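Local coordinates for protein putative adenosine kinase (Schistosoma mansoni, PDB 3VAS) that probably catalyses the phosphorylation of adenosine to AMP, as a ribokinase-family adenosine kinase, and holds adenosine in its pocket, at residues A[182-187]-A[208-213]. Sequence-based numbering, arbitrary orientation.
Sequences YYIAGF and KLFCFN. With ADN (adenosine), chain C.
With chi1 at -178°, Tyr183 swings its ring away from its own backbone N and lays it along the strand direction, carrying OH to Asn213, whose ND2 donates to it at 3.0 Å. Ring and amide planes stand 80° apart, and the bond leaves the amide plane, bent at 137°; Asn213 OD1 takes the N-H of Ser215. Lys208, fully extended beyond CG, runs past the Tyr182 ring with CD at its edge, and NZ donates a hydrogen bond to Tyr182 OH at 3.0 Å. Both ends have further partners: OH is also hydrogen-bonded to Val176 O, and NZ to the carbonyls of Glu177 and Ala179 plus His202. On the face toward helix 189-205, the Phe210 ring meets Tyr182 CB through CD1 and Ile184 CD1 through CE1, each at 3.7 Å. Backbone hydrogen bonds tie the two parallel strands, including Tyr182 N to Leu209 O at 2.7 Å; Gly186 N closes on Asn213 O, also 2.7 Å. The strands belong to a beta-alpha-beta unit, joined through helix 189-205. Phe187, next in the chain, lays a ring face against the adenine. The buried Tyr182 hydroxyl and Lys208 amine are thus met by protein partners, and the strand pairing leads directly into the nucleoside pocket.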
loop_
_atom_site.group_PDB
_atom_site.type_symbol
_atom_site.label_atom_id
_atom_site.label_comp_id
_atom_site.label_asym_id
_atom_site.label_seq_id
_atom_site.Cartn_x
_atom_site.Cartn_y
_atom_site.Cartn_z
ATOM N N TYR A 182 -2.334 -1.973 -12.690
ATOM C CA TYR A 182 -1.378 -1.234 -11.871
ATOM C C TYR A 182 -1.848 -1.109 -10.428
ATOM O O TYR A 182 -3.042 -0.956 -10.160
ATOM C CB TYR A 182 -1.119 0.157 -12.452
ATOM C CG TYR A 182 -0.758 0.143 -13.916
ATOM C CD1 TYR A 182 0.540 -0.130 -14.328
ATOM C CD2 TYR A 182 -1.714 0.392 -14.887
ATOM C CE1 TYR A 182 0.874 -0.149 -15.668
ATOM C CE2 TYR A 182 -1.390 0.371 -16.229
ATOM C CZ TYR A 182 -0.096 0.101 -16.615
ATOM O OH TYR A 182 0.230 0.082 -17.952
ATOM N N TYR A 183 -0.902 -1.199 -9.502
ATOM C CA TYR A 183 -1.167 -0.876 -8.112
ATOM C C TYR A 183 -0.125 0.117 -7.617
ATOM O O TYR A 183 1.065 -0.198 -7.580
ATOM C CB TYR A 183 -1.148 -2.125 -7.225
ATOM C CG TYR A 183 -1.480 -1.813 -5.780
ATOM C CD1 TYR A 183 -2.804 -1.705 -5.355
ATOM C CD2 TYR A 183 -0.474 -1.600 -4.843
ATOM C CE1 TYR A 183 -3.116 -1.405 -4.035
ATOM C CE2 TYR A 183 -0.774 -1.294 -3.523
ATOM C CZ TYR A 183 -2.094 -1.202 -3.124
ATOM O OH TYR A 183 -2.387 -0.910 -1.810
ATOM N N ILE A 184 -0.568 1.317 -7.255
ATOM C CA ILE A 184 0.312 2.290 -6.618
ATOM C C ILE A 184 -0.353 2.885 -5.377
ATOM O O ILE A 184 -1.467 3.410 -5.444
ATOM C CB ILE A 184 0.706 3.440 -7.568
ATOM C CG1 ILE A 184 1.179 2.908 -8.923
ATOM C CG2 ILE A 184 1.793 4.303 -6.933
ATOM C CD1 ILE A 184 1.509 4.008 -9.917
ATOM N N ALA A 185 0.333 2.789 -4.242
ATOM C CA ALA A 185 -0.161 3.365 -2.994
ATOM C C ALA A 185 -0.012 4.884 -2.989
ATOM O O ALA A 185 0.857 5.437 -3.671
ATOM C CB ALA A 185 0.570 2.761 -1.798
ATOM N N GLY A 186 -0.864 5.548 -2.212
ATOM C CA GLY A 186 -0.811 6.991 -2.075
ATOM C C GLY A 186 0.531 7.482 -1.567
ATOM O O GLY A 186 0.925 8.612 -1.845
ATOM N N PHE A 187 1.229 6.625 -0.823
ATOM C CA PHE A 187 2.540 6.942 -0.263
ATOM C C PHE A 187 3.542 7.454 -1.296
ATOM O O PHE A 187 4.483 8.171 -0.952
ATOM C CB PHE A 187 3.134 5.707 0.415
ATOM C CG PHE A 187 2.517 5.378 1.749
ATOM C CD1 PHE A 187 2.113 4.084 2.036
ATOM C CD2 PHE A 187 2.371 6.352 2.724
ATOM C CE1 PHE A 187 1.554 3.771 3.263
ATOM C CE2 PHE A 187 1.815 6.043 3.952
ATOM C CZ PHE A 187 1.408 4.751 4.220
ATOM N N LYS A 208 -6.767 0.450 -19.123
ATOM C CA LYS A 208 -6.241 -0.574 -18.238
ATOM C C LYS A 208 -6.824 -0.409 -16.841
ATOM O O LYS A 208 -7.668 0.458 -16.612
ATOM C CB LYS A 208 -4.713 -0.509 -18.199
ATOM C CG LYS A 208 -4.055 -0.763 -19.549
ATOM C CD LYS A 208 -2.541 -0.677 -19.458
ATOM C CE LYS A 208 -1.883 -0.946 -20.804
ATOM N NZ LYS A 208 -0.407 -1.085 -20.685
ATOM N N LEU A 209 -6.375 -1.241 -15.909
ATOM C CA LEU A 209 -6.901 -1.205 -14.549
ATOM C C LEU A 209 -5.912 -0.570 -13.580
ATOM O O LEU A 209 -4.876 -1.155 -13.266
ATOM C CB LEU A 209 -7.254 -2.617 -14.075
ATOM C CG LEU A 209 -8.032 -2.667 -12.761
ATOM C CD1 LEU A 209 -9.500 -2.284 -12.993
ATOM C CD2 LEU A 209 -7.915 -4.036 -12.103
ATOM N N PHE A 210 -6.242 0.622 -13.094
ATOM C CA PHE A 210 -5.372 1.321 -12.159
ATOM C C PHE A 210 -5.958 1.298 -10.753
ATOM O O PHE A 210 -7.051 1.809 -10.523
ATOM C CB PHE A 210 -5.137 2.767 -12.610
ATOM C CG PHE A 210 -4.065 3.479 -11.824
ATOM C CD1 PHE A 210 -2.750 3.470 -12.261
ATOM C CD2 PHE A 210 -4.372 4.147 -10.647
ATOM C CE1 PHE A 210 -1.758 4.118 -11.544
ATOM C CE2 PHE A 210 -3.387 4.798 -9.924
ATOM C CZ PHE A 210 -2.076 4.780 -10.372
ATOM N N CYS A 211 -5.215 0.720 -9.812
ATOM C CA CYS A 211 -5.674 0.588 -8.433
ATOM C C CYS A 211 -4.877 1.492 -7.500
ATOM O O CYS A 211 -3.647 1.515 -7.544
ATOM C CB CYS A 211 -5.573 -0.871 -7.976
ATOM S SG CYS A 211 -6.353 -2.050 -9.119
ATOM N N PHE A 212 -5.587 2.229 -6.651
ATOM C CA PHE A 212 -4.982 3.276 -5.839
ATOM C C PHE A 212 -5.374 3.115 -4.376
ATOM O O PHE A 212 -6.529 2.823 -4.065
ATOM C CB PHE A 212 -5.424 4.643 -6.372
ATOM C CG PHE A 212 -4.844 5.815 -5.622
ATOM C CD1 PHE A 212 -3.477 6.059 -5.634
ATOM C CD2 PHE A 212 -5.669 6.687 -4.930
ATOM C CE1 PHE A 212 -2.942 7.140 -4.950
ATOM C CE2 PHE A 212 -5.143 7.773 -4.240
ATOM C CZ PHE A 212 -3.777 8.000 -4.251
ATOM N N ASN A 213 -4.410 3.293 -3.480
ATOM C CA ASN A 213 -4.675 3.202 -2.046
ATOM C C ASN A 213 -4.514 4.568 -1.369
ATOM O O ASN A 213 -3.512 5.253 -1.582
ATOM C CB ASN A 213 -3.744 2.168 -1.400
ATOM C CG ASN A 213 -4.303 1.602 -0.094
ATOM O OD1 ASN A 213 -4.598 2.341 0.848
ATOM N ND2 ASN A 213 -4.457 0.280 -0.042
HETATM O "O5'" ADN C . 1.073 -1.021 5.735
HETATM C "C5'" ADN C . 2.234 -1.237 6.536
HETATM C "C4'" ADN C . 3.497 -0.976 5.752
HETATM O "O4'" ADN C . 3.550 0.405 5.363
HETATM C "C3'" ADN C . 4.819 -1.250 6.480
HETATM O "O3'" ADN C . 5.421 -2.432 5.950
HETATM C "C2'" ADN C . 5.702 -0.029 6.137
HETATM O "O2'" ADN C . 6.987 -0.351 5.650
HETATM C "C1'" ADN C . 4.882 0.709 5.077
HETATM N N9 ADN C . 5.063 2.161 5.071
HETATM C C8 ADN C . 5.082 2.963 6.118
HETATM N N7 ADN C . 5.324 4.329 5.623
HETATM C C5 ADN C . 5.453 4.268 4.203
HETATM C C6 ADN C . 5.689 5.248 3.244
HETATM N N6 ADN C . 5.852 6.620 3.645
HETATM N N1 ADN C . 5.774 4.894 1.903
HETATM C C2 ADN C . 5.620 3.587 1.516
HETATM N N3 ADN C . 5.384 2.621 2.459
HETATM C C4 ADN C . 5.306 2.990 3.826
#